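Local atomic coordinates of TOXN (Bacillus thuringiensis, PDB entry 4ATO), a protein that acts as the endoribonuclease toxin of a type III toxin-antitoxin system, cutting A-rich RNA and being held in check by the pseudoknot RNA ToxI. Residues H10-S13 with T14-D18; K96-I100 with A101-A105; V155-F159 with P160-E164. All coordinates share one frame; numbering follows the deposited sequence.

Interaction 1 of 3, residues H10-S13 with T14-D18; sequences HTIS and TEYID
Strand 10-12 runs straight into helix 14-18 through S13, the two short axes lying at 63°, and the first helical turn closes where I17 N donates to S13 O at 3.1 Å. S13 is the N-cap. Its OG, turned between its own backbone N and carbonyl carbon (chi1 74°), faces the helix start and takes a weak bond from Y16 N at 3.3 Å; the N-H points well at the oxygen (158°), so length is what makes it weak. The same hydroxyl lies 3.5 Å from Y16 CB and has its stronger hydrogen bond with E94 OE1, in the residue just before strand 95-97. Beside the cap, I12 and I17 cross at about a right angle, with I12 CG2 3.6 Å from I17 CG1 and also near its CD1. That one methyl does double duty, since it also sits at the edge of the Y16 ring, near the ring plane, 4.3 Å from CD2. Both isoleucines pack against Y39 of the adjacent strand, and Y16 OH bonds to P89 O. The arrangement is a serine N-cap at a strand-to-helix junction, with the helix laid against the antiparallel sheet of the ToxN fold.

Interaction 2 of 3, residues K96-I100 with A101-A105; sequences KEIDI and AEKTA. With nucleotides of chain B.
D99 lays its carboxylate against the side of E102, CG and CB both 3.6 Å from E102 CB, the two side chains crossing at about a right angle. With CG anti to the backbone N (chi1 -175°), OD1 is brought over the open start of the helix, where it accepts two weak bonds: A101 N is badly angled at 122°, while E102 N comes in straight but long, at 3.4 Å. D99 O meanwhile takes K103 N at 2.9 Å. This is an aspartate N-cap, and the same turn binds RNA, because the backbone on both sides of D99 bonds to a base of the antitoxin. U10 of chain B gives its N3 to I98 O at 2.7 Å and receives I100 N on O2 at 3.0 Å, a donor-acceptor pair made with N3 and the neighbouring O2 of the uracil. A water joins cap and base, donating to D99 OD1 and to O2 of U10 of chain B and accepting from A101 N. I100 leans its CG1 on the base at 3.5 Å from C2, and the same side chain also touches L115 and Y118 of helix 108-139. One turn on, T104 grips I100 O twice: its N and its OG1 approach from opposite faces of the carbonyl plane, OG1 at 2.8 Å and well above that plane. I98 CG2 crosses K103 CG at about a right angle, so the lysine CG touches an isoleucine that also packs on F9 and M114. The carboxylates of D99 and E102 are 63° out of parallel, and OD2 and OE1, like charges 3.8 Å apart, would be expected to repel mildly.

Interaction 3 of 3, residues V155-F159 with P160-E164; sequences VCCDF and PKLEE. With nucleotides of chain C.
D158 and K161 cross obliquely, the carboxylate of the aspartate lying against the foot of the lysine, with CG and OD2 both 3.5 Å from K161 CB. D158 CG is anti to its own backbone N (chi1 -172°), which swings OD1 to the start of helix 159-169; there it receives a weak but fairly straight bond from K161 N at 3.3 Å. The same oxygen sits 3.2 Å from P160 CD, the proline lying at about a right angle to the aspartate side chain. Beyond this, K161 runs fully extended and carries NZ away to a weak bond with A23 O, leaving it 5.5 Å from D158 OD2. Elsewhere in the turn, C157 CB meets L162 CD1 at 4.0 Å, and L162 goes on to I88 and P89 of strand 78-89. The F159 ring, its CG anti to the carbonyl carbon (chi1 -58°), is turned back along the chain, and C157 O stands 3.7 Å above one face, over its centre. M87, V135 and V139 pack around that phenylalanine. E163 CG rests 3.5 Å from F159 O, while its carboxylate binds the hydroxyls of Y51 and Y136. Two backbone bonds, L162 N to D158 O and E163 N to F159 O, close the first turn. D158 is the N-cap, and it is also the central residue of an inverse gamma turn. Proline is well tolerated at P160, in a first helical turn, where the backbone N-H groups have no i-4 carbonyl within the helix to bond to. The negative cap would also be expected to suit the positive end of the helix dipole; any attraction between D158 and K161 would be long-range, since their charged atoms are not in contact.

How the interactions relate
Each of the three contacts starts a helix with a side-chain N-cap, S13, D99 or D158, but the settings differ. Interactions 1 and 2 share the sheet: strands 9-12 and 95-97 are neighbours, T11 O probably bonds to K96 N, and T11 CG2 packs on I98 CD1. Interaction 3 lies apart, its centre about 16 Å from that of interaction 1 and about 29 Å from that of interaction 2, across the chain's centre from the latter. All are partly buried, with apolar residues inward and caps partly exposed. The cap of interaction 1 is neutral, the others anionic; in 96-105 the cap reaches a uridine through water, whereas in 155-164 it is V155, remote from the cap, that comes near U4 of chain C.

Interaction 1 of 3, residues H10-S13 with T14-D18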
loop_
_atom_site.group_PDB
_atom_site.type_symbol
_atom_site.label_atom_id
_atom_site.label_comp_id
_atom_site.label_asym_id
_atom_site.label_seq_id
_atom_site.Cartn_x
_atom_site.Cartn_y
_atom_site.Cartn_z
ATOM N N HIS A 10 5.513 29.756 10.996
ATOM C CA HIS A 10 5.540 31.199 11.208
ATOM C C HIS A 10 5.796 31.522 12.667
ATOM O O HIS A 10 5.477 30.724 13.555
ATOM C CB HIS A 10 4.208 31.836 10.821
ATOM C CG HIS A 10 3.835 31.650 9.383
ATOM N ND1 HIS A 10 3.301 30.475 8.896
ATOM C CD2 HIS A 10 3.918 32.492 8.325
ATOM C CE1 HIS A 10 3.072 30.600 7.601
ATOM N NE2 HIS A 10 3.443 31.813 7.229
ATOM N N THR A 11 6.371 32.696 12.912
ATOM C CA THR A 11 6.325 33.297 14.239
ATOM C C THR A 11 5.299 34.424 14.201
ATOM O O THR A 11 5.068 35.027 13.155
ATOM C CB THR A 11 7.676 33.870 14.656
ATOM O OG1 THR A 11 8.118 34.797 13.659
ATOM C CG2 THR A 11 8.705 32.753 14.806
ATOM N N ILE A 12 4.676 34.696 15.338
ATOM C CA ILE A 12 3.672 35.741 15.413
ATOM C C ILE A 12 4.138 36.835 16.380
ATOM O O ILE A 12 4.746 36.539 17.409
ATOM C CB ILE A 12 2.288 35.158 15.802
ATOM C CG1 ILE A 12 1.662 34.444 14.600
ATOM C CG2 ILE A 12 1.325 36.255 16.218
ATOM C CD1 ILE A 12 2.138 33.060 14.356
ATOM N N SER A 13 3.885 38.095 16.031
ATOM C CA SER A 13 4.378 39.208 16.834
ATOM C C SER A 13 3.729 39.175 18.210
ATOM O O SER A 13 2.534 38.898 18.338
ATOM C CB SER A 13 4.119 40.557 16.148
ATOM O OG SER A 13 2.750 40.919 16.222
ATOM N N THR A 14 4.525 39.439 19.238
ATOM C CA THR A 14 4.034 39.351 20.603
ATOM C C THR A 14 3.004 40.434 20.877
ATOM O O THR A 14 2.164 40.287 21.760
ATOM C CB THR A 14 5.172 39.460 21.615
ATOM O OG1 THR A 14 5.711 40.787 21.580
ATOM C CG2 THR A 14 6.258 38.471 21.269
ATOM N N GLU A 15 3.070 41.518 20.113
ATOM C CA GLU A 15 2.083 42.582 20.244
ATOM C C GLU A 15 0.707 42.039 19.900
ATOM O O GLU A 15 -0.251 42.226 20.651
ATOM C CB GLU A 15 2.406 43.756 19.317
ATOM C CG GLU A 15 3.278 44.828 19.927
ATOM C CD GLU A 15 3.032 46.188 19.292
ATOM O OE1 GLU A 15 2.044 46.317 18.537
ATOM O OE2 GLU A 15 3.819 47.127 19.547
ATOM N N TYR A 16 0.612 41.361 18.759
ATOM C CA TYR A 16 -0.673 40.837 18.321
ATOM C C TYR A 16 -1.154 39.709 19.229
ATOM O O TYR A 16 -2.351 39.586 19.485
ATOM C CB TYR A 16 -0.632 40.394 16.858
ATOM C CG TYR A 16 -1.983 39.957 16.341
ATOM C CD1 TYR A 16 -2.943 40.891 15.965
ATOM C CD2 TYR A 16 -2.310 38.609 16.253
ATOM C CE1 TYR A 16 -4.188 40.494 15.502
ATOM C CE2 TYR A 16 -3.547 38.202 15.788
ATOM C CZ TYR A 16 -4.482 39.143 15.415
ATOM O OH TYR A 16 -5.713 38.728 14.955
ATOM N N ILE A 17 -0.228 38.897 19.731
ATOM C CA ILE A 17 -0.599 37.807 20.638
ATOM C C ILE A 17 -1.198 38.373 21.929
ATOM O O ILE A 17 -2.265 37.940 22.377
ATOM C CB ILE A 17 0.603 36.899 20.967
ATOM C CG1 ILE A 17 0.967 36.027 19.766
ATOM C CG2 ILE A 17 0.309 36.026 22.186
ATOM C CD1 ILE A 17 -0.007 34.878 19.496
ATOM N N ASP A 18 -0.511 39.350 22.515
ATOM C CA ASP A 18 -0.981 39.996 23.741
ATOM C C ASP A 18 -2.314 40.690 23.503
ATOM O O ASP A 18 -3.184 40.716 24.371
ATOM C CB ASP A 18 0.047 41.008 24.246
ATOM C CG ASP A 18 1.312 40.343 24.761
ATOM O OD1 ASP A 18 1.287 39.111 25.003
ATOM O OD2 ASP A 18 2.327 41.053 24.928
#

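Interaction 2 of 3, residues K96-I100 with A101-A105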
loop_
_atom_site.group_PDB
_atom_site.type_symbol
_atom_site.label_atom_id
_atom_site.label_comp_id
_atom_site.label_asym_id
_atom_site.label_seq_id
_atom_site.Cartn_x
_atom_site.Cartn_y
_atom_site.Cartn_z
ATOM N N LYS A 96 5.608 36.397 10.561
ATOM C CA LYS A 96 6.784 36.249 9.718
ATOM C C LYS A 96 7.015 34.782 9.356
ATOM O O LYS A 96 6.867 33.893 10.190
ATOM C CB LYS A 96 8.016 36.812 10.420
ATOM C CG LYS A 96 9.275 36.752 9.570
ATOM C CD LYS A 96 9.081 37.473 8.234
ATOM C CE LYS A 96 10.164 37.093 7.236
ATOM N NZ LYS A 96 11.523 37.297 7.805
ATOM N N GLU A 97 7.368 34.538 8.102
ATOM C CA GLU A 97 7.672 33.194 7.635
ATOM C C GLU A 97 9.023 32.747 8.198
ATOM O O GLU A 97 9.954 33.539 8.285
ATOM C CB GLU A 97 7.680 33.190 6.105
ATOM C CG GLU A 97 8.478 32.074 5.460
ATOM C CD GLU A 97 7.644 30.844 5.181
ATOM O OE1 GLU A 97 7.545 29.983 6.082
ATOM O OE2 GLU A 97 7.092 30.738 4.061
ATOM N N ILE A 98 9.127 31.486 8.601
ATOM C CA ILE A 98 10.397 30.959 9.102
ATOM C C ILE A 98 11.216 30.277 8.008
ATOM O O ILE A 98 10.749 29.349 7.347
ATOM C CB ILE A 98 10.193 29.967 10.252
ATOM C CG1 ILE A 98 9.657 30.688 11.483
ATOM C CG2 ILE A 98 11.501 29.268 10.596
ATOM C CD1 ILE A 98 9.306 29.759 12.610
ATOM N N ASP A 99 12.441 30.758 7.826
ATOM C CA ASP A 99 13.390 30.182 6.889
ATOM C C ASP A 99 14.234 29.174 7.667
ATOM O O ASP A 99 15.127 29.553 8.423
ATOM C CB ASP A 99 14.274 31.296 6.321
ATOM C CG ASP A 99 15.235 30.812 5.235
ATOM O OD1 ASP A 99 15.439 29.595 5.072
ATOM O OD2 ASP A 99 15.806 31.674 4.538
ATOM N N ILE A 100 13.950 27.891 7.474
ATOM C CA ILE A 100 14.607 26.840 8.240
ATOM C C ILE A 100 16.125 26.814 8.004
ATOM O O ILE A 100 16.901 26.577 8.935
ATOM C CB ILE A 100 13.948 25.451 7.967
ATOM C CG1 ILE A 100 12.487 25.469 8.447
ATOM C CG2 ILE A 100 14.754 24.321 8.609
ATOM C CD1 ILE A 100 11.738 24.147 8.335
ATOM N N ALA A 101 16.539 27.089 6.769
ATOM C CA ALA A 101 17.963 27.155 6.429
ATOM C C ALA A 101 18.648 28.280 7.195
ATOM O O ALA A 101 19.760 28.119 7.705
ATOM C CB ALA A 101 18.141 27.354 4.935
ATOM N N GLU A 102 17.972 29.418 7.276
ATOM C CA GLU A 102 18.463 30.546 8.051
ATOM C C GLU A 102 18.567 30.192 9.536
ATOM O O GLU A 102 19.611 30.393 10.161
ATOM C CB GLU A 102 17.549 31.751 7.847
ATOM C CG GLU A 102 17.765 32.887 8.828
ATOM C CD GLU A 102 16.899 34.098 8.514
ATOM O OE1 GLU A 102 16.442 34.220 7.354
ATOM O OE2 GLU A 102 16.672 34.922 9.426
ATOM N N LYS A 103 17.484 29.660 10.095
ATOM C CA LYS A 103 17.456 29.283 11.505
ATOM C C LYS A 103 18.522 28.242 11.818
ATOM O O LYS A 103 19.096 28.235 12.910
ATOM C CB LYS A 103 16.076 28.748 11.907
ATOM C CG LYS A 103 14.988 29.809 11.982
ATOM C CD LYS A 103 14.914 30.473 13.357
ATOM C CE LYS A 103 13.902 31.624 13.354
ATOM N NZ LYS A 103 13.196 31.805 14.659
ATOM N N THR A 104 18.784 27.360 10.859
ATOM C CA THR A 104 19.802 26.332 11.042
ATOM C C THR A 104 21.211 26.939 11.073
ATOM O O THR A 104 22.093 26.449 11.780
ATOM C CB THR A 104 19.687 25.225 9.979
ATOM O OG1 THR A 104 18.413 24.579 10.108
ATOM C CG2 THR A 104 20.786 24.186 10.158
ATOM N N ALA A 105 21.411 28.028 10.335
ATOM C CA ALA A 105 22.703 28.719 10.352
ATOM C C ALA A 105 22.949 29.397 11.700
ATOM O O ALA A 105 24.035 29.288 12.270
ATOM C CB ALA A 105 22.794 29.721 9.218
ATOM P P U B 10 9.569 20.878 -0.316
ATOM O OP1 U B 10 8.572 20.348 0.645
ATOM O OP2 U B 10 9.089 21.672 -1.476
ATOM O "O5'" U B 10 10.693 21.686 0.451
ATOM C "C5'" U B 10 10.375 22.870 1.172
ATOM C "C4'" U B 10 11.616 23.629 1.569
ATOM O "O4'" U B 10 11.223 24.814 2.311
ATOM C "C3'" U B 10 12.581 22.867 2.478
ATOM O "O3'" U B 10 13.918 23.334 2.249
ATOM C "C2'" U B 10 12.129 23.307 3.862
ATOM O "O2'" U B 10 13.102 23.162 4.867
ATOM C "C1'" U B 10 11.783 24.774 3.608
ATOM N N1 U B 10 10.797 25.335 4.543
ATOM C C2 U B 10 11.187 26.429 5.295
ATOM O O2 U B 10 12.293 26.920 5.226
ATOM N N3 U B 10 10.231 26.947 6.129
ATOM C C4 U B 10 8.946 26.467 6.296
ATOM O O4 U B 10 8.202 27.030 7.102
ATOM C C5 U B 10 8.612 25.332 5.478
ATOM C C6 U B 10 9.522 24.818 4.641
HETATM O O HOH W 1 15.163 27.404 3.916
#

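Interaction 3 of 3, residues V155-F159 with P160-E164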
loop_
_atom_site.group_PDB
_atom_site.type_symbol
_atom_site.label_atom_id
_atom_site.label_comp_id
_atom_site.label_asym_id
_atom_site.label_seq_id
_atom_site.Cartn_x
_atom_site.Cartn_y
_atom_site.Cartn_z
ATOM N N VAL A 155 -12.101 23.800 26.088
ATOM C CA VAL A 155 -10.666 23.607 25.902
ATOM C C VAL A 155 -10.095 24.455 24.755
ATOM O O VAL A 155 -8.876 24.574 24.625
ATOM C CB VAL A 155 -10.324 22.108 25.681
ATOM C CG1 VAL A 155 -10.572 21.708 24.230
ATOM C CG2 VAL A 155 -8.883 21.820 26.066
ATOM N N CYS A 156 -10.967 25.041 23.929
ATOM C CA CYS A 156 -10.515 25.800 22.754
ATOM C C CYS A 156 -10.654 27.292 22.945
ATOM O O CYS A 156 -11.546 27.755 23.656
ATOM C CB CYS A 156 -11.307 25.426 21.504
ATOM S SG CYS A 156 -11.146 23.719 20.989
ATOM N N CYS A 157 -9.777 28.046 22.290
ATOM C CA CYS A 157 -9.985 29.482 22.148
ATOM C C CYS A 157 -11.393 29.799 21.600
ATOM O O CYS A 157 -12.012 28.992 20.882
ATOM C CB CYS A 157 -8.946 30.065 21.194
ATOM S SG CYS A 157 -7.252 29.999 21.777
ATOM N N ASP A 158 -11.886 30.982 21.946
ATOM C CA ASP A 158 -13.141 31.502 21.426
ATOM C C ASP A 158 -12.850 32.029 20.024
ATOM O O ASP A 158 -12.546 33.210 19.847
ATOM C CB ASP A 158 -13.636 32.634 22.336
ATOM C CG ASP A 158 -15.036 33.121 21.983
ATOM O OD1 ASP A 158 -15.503 32.861 20.858
ATOM O OD2 ASP A 158 -15.667 33.783 22.835
ATOM N N PHE A 159 -12.915 31.146 19.031
ATOM C CA PHE A 159 -12.542 31.522 17.670
ATOM C C PHE A 159 -13.291 32.753 17.152
ATOM O O PHE A 159 -12.660 33.650 16.594
ATOM C CB PHE A 159 -12.694 30.352 16.690
ATOM C CG PHE A 159 -11.884 29.148 17.054
ATOM C CD1 PHE A 159 -10.559 29.276 17.423
ATOM C CD2 PHE A 159 -12.452 27.888 17.032
ATOM C CE1 PHE A 159 -9.815 28.165 17.777
ATOM C CE2 PHE A 159 -11.710 26.769 17.375
ATOM C CZ PHE A 159 -10.389 26.913 17.753
ATOM N N PRO A 160 -14.631 32.798 17.324
ATOM C CA PRO A 160 -15.354 33.961 16.794
ATOM C C PRO A 160 -14.898 35.276 17.409
ATOM O O PRO A 160 -14.796 36.281 16.703
ATOM C CB PRO A 160 -16.805 33.674 17.190
ATOM C CG PRO A 160 -16.887 32.198 17.211
ATOM C CD PRO A 160 -15.569 31.763 17.800
ATOM N N LYS A 161 -14.632 35.270 18.709
ATOM C CA LYS A 161 -14.164 36.479 19.368
ATOM C C LYS A 161 -12.823 36.925 18.779
ATOM O O LYS A 161 -12.633 38.106 18.490
ATOM C CB LYS A 161 -14.070 36.275 20.882
ATOM C CG LYS A 161 -14.020 37.573 21.676
ATOM C CD LYS A 161 -14.206 37.334 23.172
ATOM C CE LYS A 161 -14.255 38.652 23.947
ATOM N NZ LYS A 161 -14.318 38.448 25.426
ATOM N N LEU A 162 -11.907 35.978 18.575
ATOM C CA LEU A 162 -10.606 36.297 17.991
ATOM C C LEU A 162 -10.726 36.802 16.548
ATOM O O LEU A 162 -9.925 37.627 16.110
ATOM C CB LEU A 162 -9.657 35.091 18.048
ATOM C CG LEU A 162 -9.249 34.554 19.429
ATOM C CD1 LEU A 162 -8.143 33.502 19.301
ATOM C CD2 LEU A 162 -8.834 35.683 20.364
ATOM N N GLU A 163 -11.720 36.309 15.810
ATOM C CA GLU A 163 -11.931 36.772 14.437
ATOM C C GLU A 163 -12.371 38.233 14.412
ATOM O O GLU A 163 -11.950 39.005 13.540
ATOM C CB GLU A 163 -12.946 35.890 13.694
ATOM C CG GLU A 163 -12.351 34.589 13.189
ATOM C CD GLU A 163 -13.392 33.639 12.637
ATOM O OE1 GLU A 163 -14.442 34.125 12.167
ATOM O OE2 GLU A 163 -13.160 32.408 12.679
ATOM N N GLU A 164 -13.223 38.603 15.364
ATOM C CA GLU A 164 -13.620 39.997 15.532
ATOM C C GLU A 164 -12.402 40.860 15.816
ATOM O O GLU A 164 -12.249 41.930 15.245
ATOM C CB GLU A 164 -14.602 40.149 16.690
ATOM C CG GLU A 164 -16.035 39.799 16.370
ATOM C CD GLU A 164 -16.986 40.289 17.444
ATOM O OE1 GLU A 164 -16.550 41.095 18.299
ATOM O OE2 GLU A 164 -18.162 39.867 17.437
ATOM P P U C 4 -6.891 18.761 32.137
ATOM O OP1 U C 4 -7.660 17.901 33.064
ATOM O OP2 U C 4 -5.409 18.658 32.132
ATOM O "O5'" U C 4 -7.453 18.587 30.658
ATOM C "C5'" U C 4 -8.845 18.467 30.423
ATOM C "C4'" U C 4 -9.126 17.822 29.092
ATOM O "O4'" U C 4 -8.593 18.660 28.035
ATOM C "C3'" U C 4 -8.508 16.438 28.887
ATOM O "O3'" U C 4 -9.386 15.667 28.064
ATOM C "C2'" U C 4 -7.224 16.761 28.109
ATOM O "O2'" U C 4 -6.717 15.693 27.334
ATOM C "C1'" U C 4 -7.694 17.912 27.236
ATOM N N1 U C 4 -6.624 18.819 26.780
ATOM C C2 U C 4 -6.327 18.784 25.436
ATOM O O2 U C 4 -6.869 18.003 24.679
ATOM N N3 U C 4 -5.358 19.666 25.022
ATOM C C4 U C 4 -4.686 20.579 25.808
ATOM O O4 U C 4 -3.845 21.312 25.287
ATOM C C5 U C 4 -5.062 20.572 27.192
ATOM C C6 U C 4 -6.005 19.717 27.617
#